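Local coordinates for putative uncharacterized protein (PDB 4RMM) that probably hydrolyses acyl-CoA thioesters, as expected of a hotdog-fold thioesterase, although its substrate is not established, at residues 88-99 with 133-144. Sequence-based numbering, arbitrary orientation.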
ATOM      1  N   PRO A  88     -15.452   3.347  -5.708  1.00 70.36           N
ATOM      2  CA  PRO A  88     -15.150   4.769  -5.489  1.00 68.65           C
ATOM      3  C   PRO A  88     -13.718   5.062  -5.913  1.00 67.19           C
ATOM      4  O   PRO A  88     -12.901   4.151  -6.011  1.00 79.45           O
ATOM      5  CB  PRO A  88     -15.362   4.942  -3.987  1.00 66.76           C
ATOM      6  CG  PRO A  88     -15.017   3.588  -3.444  1.00 63.14           C
ATOM      7  CD  PRO A  88     -15.701   2.662  -4.428  1.00 66.03           C
ATOM      8  N   LYS A  89     -13.420   6.329  -6.179  1.00 62.26           N
ATOM      9  CA  LYS A  89     -12.083   6.714  -6.604  1.00 52.10           C
ATOM     10  C   LYS A  89     -11.319   7.395  -5.481  1.00 60.94           C
ATOM     11  O   LYS A  89     -11.787   8.375  -4.884  1.00 55.18           O
ATOM     12  CB  LYS A  89     -12.156   7.646  -7.819  1.00 50.43           C
ATOM     13  CG  LYS A  89     -12.912   7.063  -9.011  1.00 78.69           C
ATOM     14  CD  LYS A  89     -13.083   8.103 -10.112  1.00 86.66           C
ATOM     15  CE  LYS A  89     -14.089   7.655 -11.170  1.00 91.48           C
ATOM     16  NZ  LYS A  89     -14.412   8.762 -12.129  1.00 90.52           N
ATOM     17  N   ILE A  90     -10.129   6.876  -5.210  1.00 48.75           N
ATOM     18  CA  ILE A  90      -9.285   7.419  -4.168  1.00 43.91           C
ATOM     19  C   ILE A  90      -8.566   8.657  -4.660  1.00 43.91           C
ATOM     20  O   ILE A  90      -8.130   8.719  -5.814  1.00 43.98           O
ATOM     21  CB  ILE A  90      -8.261   6.369  -3.685  1.00 37.67           C
ATOM     22  CG1 ILE A  90      -7.393   6.957  -2.573  1.00 44.47           C
ATOM     23  CG2 ILE A  90      -7.430   5.856  -4.880  1.00 40.97           C
ATOM     24  CD1 ILE A  90      -6.815   5.907  -1.642  1.00 52.92           C
ATOM     25  N   VAL A  91      -8.462   9.654  -3.780  1.00 38.18           N
ATOM     26  CA  VAL A  91      -7.810  10.906  -4.101  1.00 46.55           C
ATOM     27  C   VAL A  91      -6.444  10.928  -3.439  1.00 34.15           C
ATOM     28  O   VAL A  91      -5.425  11.220  -4.094  1.00 39.23           O
ATOM     29  CB  VAL A  91      -8.679  12.102  -3.641  1.00 46.75           C
ATOM     30  CG1 VAL A  91      -7.872  13.389  -3.667  1.00 56.21           C
ATOM     31  CG2 VAL A  91      -9.882  12.228  -4.561  1.00 49.25           C
ATOM     32  N   ASP A  92      -6.410  10.612  -2.145  1.00 43.44           N
ATOM     33  CA  ASP A  92      -5.155  10.560  -1.407  1.00 43.14           C
ATOM     34  C   ASP A  92      -5.222   9.577  -0.246  1.00 47.43           C
ATOM     35  O   ASP A  92      -6.289   9.143   0.154  1.00 41.51           O
ATOM     36  CB  ASP A  92      -4.715  11.954  -0.909  1.00 42.71           C
ATOM     37  CG  ASP A  92      -5.696  12.579   0.039  1.00 58.82           C
ATOM     38  OD1 ASP A  92      -6.129  11.902   0.995  1.00 55.86           O
ATOM     39  OD2 ASP A  92      -6.023  13.764  -0.158  1.00 77.41           O
ATOM     40  N   PHE A  93      -4.059   9.236   0.285  1.00 41.95           N
ATOM     41  CA  PHE A  93      -3.938   8.266   1.364  1.00 39.16           C
ATOM     42  C   PHE A  93      -2.685   8.533   2.174  1.00 44.60           C
ATOM     43  O   PHE A  93      -1.596   8.629   1.604  1.00 46.08           O
ATOM     44  CB  PHE A  93      -3.853   6.869   0.760  1.00 33.94           C
ATOM     45  CG  PHE A  93      -3.425   5.818   1.722  1.00 37.08           C
ATOM     46  CD1 PHE A  93      -4.367   5.189   2.570  1.00 33.36           C
ATOM     47  CD2 PHE A  93      -2.109   5.404   1.760  1.00 37.85           C
ATOM     48  CE1 PHE A  93      -3.975   4.164   3.423  1.00 52.92           C
ATOM     49  CE2 PHE A  93      -1.708   4.370   2.615  1.00 50.05           C
ATOM     50  CZ  PHE A  93      -2.639   3.748   3.447  1.00 37.49           C
ATOM     51  N   SER A  94      -2.828   8.646   3.493  1.00 49.70           N
ATOM     52  CA  SER A  94      -1.680   8.874   4.382  1.00 49.12           C
ATOM     53  C   SER A  94      -1.659   7.825   5.497  1.00 51.97           C
ATOM     54  O   SER A  94      -2.695   7.379   5.963  1.00 41.85           O
ATOM     55  CB  SER A  94      -1.710  10.291   4.974  1.00 39.15           C
ATOM     56  OG  SER A  94      -2.997  10.621   5.454  1.00 62.76           O
ATOM     57  N   LEU A  95      -0.461   7.446   5.914  1.00 43.08           N
ATOM     58  CA  LEU A  95      -0.248   6.424   6.921  1.00 43.04           C
ATOM     59  C   LEU A  95       0.924   6.741   7.859  1.00 47.38           C
ATOM     60  O   LEU A  95       1.993   7.139   7.397  1.00 39.05           O
ATOM     61  CB  LEU A  95       0.027   5.090   6.207  1.00 35.08           C
ATOM     62  CG  LEU A  95       0.336   3.794   6.967  1.00 45.16           C
ATOM     63  CD1 LEU A  95      -0.851   3.366   7.811  1.00 40.38           C
ATOM     64  CD2 LEU A  95       0.642   2.704   5.962  1.00 56.44           C
ATOM     65  N   ASP A  96       0.706   6.557   9.167  1.00 41.35           N
ATOM     66  CA  ASP A  96       1.740   6.738  10.181  1.00 40.74           C
ATOM     67  C   ASP A  96       1.963   5.422  10.898  1.00 49.19           C
ATOM     68  O   ASP A  96       1.021   4.786  11.339  1.00 38.65           O
ATOM     69  CB  ASP A  96       1.351   7.797  11.224  1.00 41.12           C
ATOM     70  CG  ASP A  96       1.460   9.202  10.693  1.00 63.12           C
ATOM     71  OD1 ASP A  96       0.438   9.749  10.233  1.00 64.19           O
ATOM     72  OD2 ASP A  96       2.579   9.758  10.722  1.00 74.79           O
ATOM     73  N   TYR A  97       3.215   5.013  11.008  1.00 37.63           N
ATOM     74  CA  TYR A  97       3.575   3.783  11.689  1.00 50.92           C
ATOM     75  C   TYR A  97       3.964   4.300  13.051  1.00 54.35           C
ATOM     76  O   TYR A  97       4.924   5.061  13.185  1.00 60.39           O
ATOM     77  CB  TYR A  97       4.755   3.106  10.988  1.00 50.25           C
ATOM     78  CG  TYR A  97       4.370   2.449   9.672  1.00 56.07           C
ATOM     79  CD1 TYR A  97       4.162   1.067   9.599  1.00 37.70           C
ATOM     80  CD2 TYR A  97       4.201   3.206   8.503  1.00 46.82           C
ATOM     81  CE1 TYR A  97       3.797   0.456   8.404  1.00 40.45           C
ATOM     82  CE2 TYR A  97       3.839   2.599   7.295  1.00 45.31           C
ATOM     83  CZ  TYR A  97       3.639   1.220   7.256  1.00 50.71           C
ATOM     84  OH  TYR A  97       3.287   0.584   6.082  1.00 39.97           O
ATOM     85  N   LEU A  98       3.185   3.896  14.052  1.00 51.29           N
ATOM     86  CA  LEU A  98       3.363   4.346  15.431  1.00 60.58           C
ATOM     87  C   LEU A  98       4.195   3.444  16.322  1.00 57.60           C
ATOM     88  O   LEU A  98       4.988   3.920  17.124  1.00 54.22           O
ATOM     89  CB  LEU A  98       1.975   4.557  16.058  1.00 44.67           C
ATOM     90  CG  LEU A  98       1.142   5.547  15.236  1.00 49.12           C
ATOM     91  CD1 LEU A  98      -0.239   5.657  15.807  1.00 52.80           C
ATOM     92  CD2 LEU A  98       1.845   6.913  15.213  1.00 52.34           C
ATOM     93  N   ARG A  99       4.014   2.140  16.185  1.00 58.91           N
ATOM     94  CA  ARG A  99       4.734   1.199  17.021  1.00 68.78           C
ATOM     95  C   ARG A  99       5.037  -0.068  16.256  1.00 62.52           C
ATOM     96  O   ARG A  99       4.341  -0.422  15.322  1.00 51.46           O
ATOM     97  CB  ARG A  99       3.890   0.828  18.246  1.00 61.57           C
ATOM     98  CG  ARG A  99       3.218   2.004  18.930  1.00 66.30           C
ATOM     99  CD  ARG A  99       2.273   1.533  20.026  1.00 67.48           C
ATOM    100  NE  ARG A  99       1.891   2.635  20.904  1.00 75.53           N
ATOM    101  CZ  ARG A  99       1.139   3.665  20.527  1.00 84.55           C
ATOM    102  NH1 ARG A  99       0.678   3.732  19.281  1.00 84.06           N
ATOM    103  NH2 ARG A  99       0.861   4.634  21.390  1.00 90.97           N
ATOM    104  N   LYS A 133      -3.324   2.222  21.715  1.00 60.74           N
ATOM    105  CA  LYS A 133      -1.911   2.304  21.343  1.00 59.05           C
ATOM    106  C   LYS A 133      -1.803   1.544  20.021  1.00 49.51           C
ATOM    107  O   LYS A 133      -1.188   0.481  19.939  1.00 50.42           O
ATOM    108  CB  LYS A 133      -1.042   1.641  22.413  1.00 61.64           C
ATOM    109  CG  LYS A 133      -1.105   2.343  23.764  1.00 71.02           C
ATOM    110  CD  LYS A 133      -0.248   1.641  24.796  1.00 78.62           C
ATOM    111  CE  LYS A 133      -0.264   2.388  26.127  1.00 93.66           C
ATOM    112  NZ  LYS A 133       0.597   1.731  27.156  1.00 94.08           N
ATOM    113  N   PRO A 134      -2.406   2.098  18.958  1.00 46.32           N
ATOM    114  CA  PRO A 134      -2.388   1.462  17.639  1.00 50.24           C
ATOM    115  C   PRO A 134      -1.014   1.245  17.021  1.00 57.95           C
ATOM    116  O   PRO A 134      -0.043   1.909  17.373  1.00 44.07           O
ATOM    117  CB  PRO A 134      -3.301   2.367  16.812  1.00 51.12           C
ATOM    118  CG  PRO A 134      -3.085   3.726  17.422  1.00 52.62           C
ATOM    119  CD  PRO A 134      -3.016   3.444  18.908  1.00 49.17           C
ATOM    120  N   VAL A 135      -0.919   0.259  16.135  1.00 46.80           N
ATOM    121  CA  VAL A 135       0.333  -0.021  15.462  1.00 46.40           C
ATOM    122  C   VAL A 135       0.513   1.029  14.353  1.00 47.33           C
ATOM    123  O   VAL A 135       1.622   1.485  14.078  1.00 43.39           O
ATOM    124  CB  VAL A 135       0.307  -1.435  14.857  1.00 55.68           C
ATOM    125  CG1 VAL A 135       1.380  -1.577  13.809  1.00 45.52           C
ATOM    126  CG2 VAL A 135       0.522  -2.463  15.971  1.00 54.36           C
ATOM    127  N   ALA A 136      -0.606   1.425  13.757  1.00 36.66           N
ATOM    128  CA  ALA A 136      -0.626   2.413  12.685  1.00 47.24           C
ATOM    129  C   ALA A 136      -2.030   2.992  12.490  1.00 49.61           C
ATOM    130  O   ALA A 136      -3.039   2.329  12.754  1.00 43.59           O
ATOM    131  CB  ALA A 136      -0.145   1.773  11.385  1.00 43.92           C
ATOM    132  N   VAL A 137      -2.092   4.246  12.066  1.00 46.83           N
ATOM    133  CA  VAL A 137      -3.379   4.884  11.783  1.00 52.72           C
ATOM    134  C   VAL A 137      -3.282   5.483  10.376  1.00 60.64           C
ATOM    135  O   VAL A 137      -2.277   6.098  10.018  1.00 51.99           O
ATOM    136  CB  VAL A 137      -3.721   6.004  12.798  1.00 53.79           C
ATOM    137  CG1 VAL A 137      -3.864   5.406  14.227  1.00 42.05           C
ATOM    138  CG2 VAL A 137      -2.643   7.061  12.773  1.00 67.00           C
ATOM    139  N   ALA A 138      -4.316   5.283   9.569  1.00 39.41           N
ATOM    140  CA  ALA A 138      -4.304   5.828   8.219  1.00 41.57           C
ATOM    141  C   ALA A 138      -5.527   6.682   7.982  1.00 50.39           C
ATOM    142  O   ALA A 138      -6.468   6.680   8.783  1.00 48.11           O
ATOM    143  CB  ALA A 138      -4.254   4.707   7.192  1.00 33.60           C
ATOM    144  N   ARG A 139      -5.499   7.414   6.877  1.00 39.65           N
ATOM    145  CA  ARG A 139      -6.592   8.276   6.461  1.00 54.12           C
ATOM    146  C   ARG A 139      -6.626   8.329   4.930  1.00 62.22           C
ATOM    147  O   ARG A 139      -5.585   8.392   4.272  1.00 46.99           O
ATOM    148  CB  ARG A 139      -6.423   9.678   7.059  1.00 58.47           C
ATOM    149  CG  ARG A 139      -6.446   9.646   8.594  1.00 60.02           C
ATOM    150  CD  ARG A 139      -6.763  10.990   9.240  1.00 72.58           C
ATOM    151  NE  ARG A 139      -6.621  10.946  10.700  1.00 80.55           N
ATOM    152  CZ  ARG A 139      -5.465  10.751  11.330  1.00 80.96           C
ATOM    153  NH1 ARG A 139      -4.351  10.581  10.631  1.00 82.14           N
ATOM    154  NH2 ARG A 139      -5.416  10.728  12.658  1.00 92.34           N
ATOM    155  N   ALA A 140      -7.831   8.278   4.380  1.00 42.55           N
ATOM    156  CA  ALA A 140      -8.025   8.290   2.940  1.00 61.57           C
ATOM    157  C   ALA A 140      -9.257   9.090   2.518  1.00 44.49           C
ATOM    158  O   ALA A 140     -10.256   9.123   3.233  1.00 49.41           O
ATOM    159  CB  ALA A 140      -8.142   6.860   2.448  1.00 53.09           C
ATOM    160  N   HIS A 141      -9.166   9.739   1.359  1.00 43.80           N
ATOM    161  CA  HIS A 141     -10.259  10.527   0.804  1.00 48.68           C
ATOM    162  C   HIS A 141     -10.671   9.881  -0.495  1.00 49.62           C
ATOM    163  O   HIS A 141      -9.824   9.533  -1.316  1.00 62.01           O
ATOM    164  CB  HIS A 141      -9.828  11.970   0.512  1.00 46.32           C
ATOM    165  CG  HIS A 141      -9.506  12.766   1.735  1.00 58.24           C
ATOM    166  ND1 HIS A 141      -8.314  13.441   1.895  1.00 69.47           N
ATOM    167  CD2 HIS A 141     -10.219  12.996   2.863  1.00 78.21           C
ATOM    168  CE1 HIS A 141      -8.307  14.048   3.066  1.00 79.47           C
ATOM    169  NE2 HIS A 141      -9.454  13.793   3.675  1.00 88.79           N
ATOM    170  N   PHE A 142     -11.975   9.723  -0.683  1.00 51.16           N
ATOM    171  CA  PHE A 142     -12.484   9.128  -1.898  1.00 51.49           C
ATOM    172  C   PHE A 142     -13.502  10.031  -2.548  1.00 55.11           C
ATOM    173  O   PHE A 142     -14.194  10.803  -1.883  1.00 55.58           O
ATOM    174  CB  PHE A 142     -13.139   7.776  -1.627  1.00 48.91           C
ATOM    175  CG  PHE A 142     -12.182   6.707  -1.185  1.00 49.28           C
ATOM    176  CD1 PHE A 142     -11.715   6.671   0.129  1.00 56.80           C
ATOM    177  CD2 PHE A 142     -11.770   5.715  -2.074  1.00 52.29           C
ATOM    178  CE1 PHE A 142     -10.855   5.665   0.557  1.00 58.21           C
ATOM    179  CE2 PHE A 142     -10.907   4.696  -1.663  1.00 47.51           C
ATOM    180  CZ  PHE A 142     -10.450   4.673  -0.341  1.00 59.63           C
ATOM    181  N   LEU A 143     -13.589   9.921  -3.863  1.00 50.97           N
ATOM    182  CA  LEU A 143     -14.538  10.703  -4.625  1.00 62.30           C
ATOM    183  C   LEU A 143     -15.629   9.725  -5.030  1.00 68.08           C
ATOM    184  O   LEU A 143     -15.346   8.680  -5.601  1.00 67.64           O
ATOM    185  CB  LEU A 143     -13.856  11.282  -5.860  1.00 57.40           C
ATOM    186  CG  LEU A 143     -14.737  12.222  -6.668  1.00 74.12           C
ATOM    187  CD1 LEU A 143     -14.931  13.519  -5.900  1.00 75.63           C
ATOM    188  CD2 LEU A 143     -14.090  12.474  -8.015  1.00 79.91           C
ATOM    189  N   LEU A 144     -16.875  10.058  -4.737  1.00 63.79           N
ATOM    190  CA  LEU A 144     -17.972   9.164  -5.060  1.00 65.75           C
ATOM    191  C   LEU A 144     -18.914   9.689  -6.107  1.00 78.38           C
ATOM    192  O   LEU A 144     -18.969  10.879  -6.376  1.00 83.28           O
ATOM    193  CB  LEU A 144     -18.781   8.884  -3.808  1.00 75.96           C
ATOM    194  CG  LEU A 144     -17.938   8.515  -2.597  1.00 80.46           C
ATOM    195  CD1 LEU A 144     -18.704   8.867  -1.350  1.00 84.36           C
ATOM    196  CD2 LEU A 144     -17.575   7.047  -2.650  1.00 78.71           C
TER
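Lys89 and Leu143, Ser94 and Arg139, and Asp96 and Val137 exchange reciprocal backbone hydrogen bonds between strands 89-97 and 136-143, which run antiparallel with directions 144° apart; Ser94 N reaches Arg139 O at 2.9 Å. Beyond the ladder Val135 O accepts from both Leu98 N and Arg99 N, on one face of its carbonyl plane. Val135 and Ala136 together oppose Ala126 of strand 119-127 in a classic beta bulge.

Two side-chain interactions add to this. With CG of Asp92 set between its own backbone N and carbonyl carbon (chi1 62°), the carboxylate plane is turned 73° from that of the His141 imidazole. His141 ND1 gives a nearly straight bond to the syn lone pair of Asp92 OD2 (3.1 Å), in the ring plane; the imidazoles of His141 and His121 meet edge-to-face. The extended arm of Arg99 brings NH1 to Pro134 O (2.7 Å), while Lys133 CA sits over the guanidinium centre.

On the face opposite Asp92 and His141 the contacts are apolar. Phe142 CE2 lies 3.7 Å from Ile90 CB, the ring face taking Ile90 CG1 near its rim, and Leu95 CD1 meets Ala138 CB at 3.7 Å. Ile90, Phe93 and Phe142 also touch helix 67-80. Strand 89-97 pairs antiparallel with a strand of the second subunit, continuing the sheet across the interface, an arrangement characteristic of hotdog dimers, in which each subunit's sheet curls round its own long helix, here 67-80, and the two sheets join edge to edge.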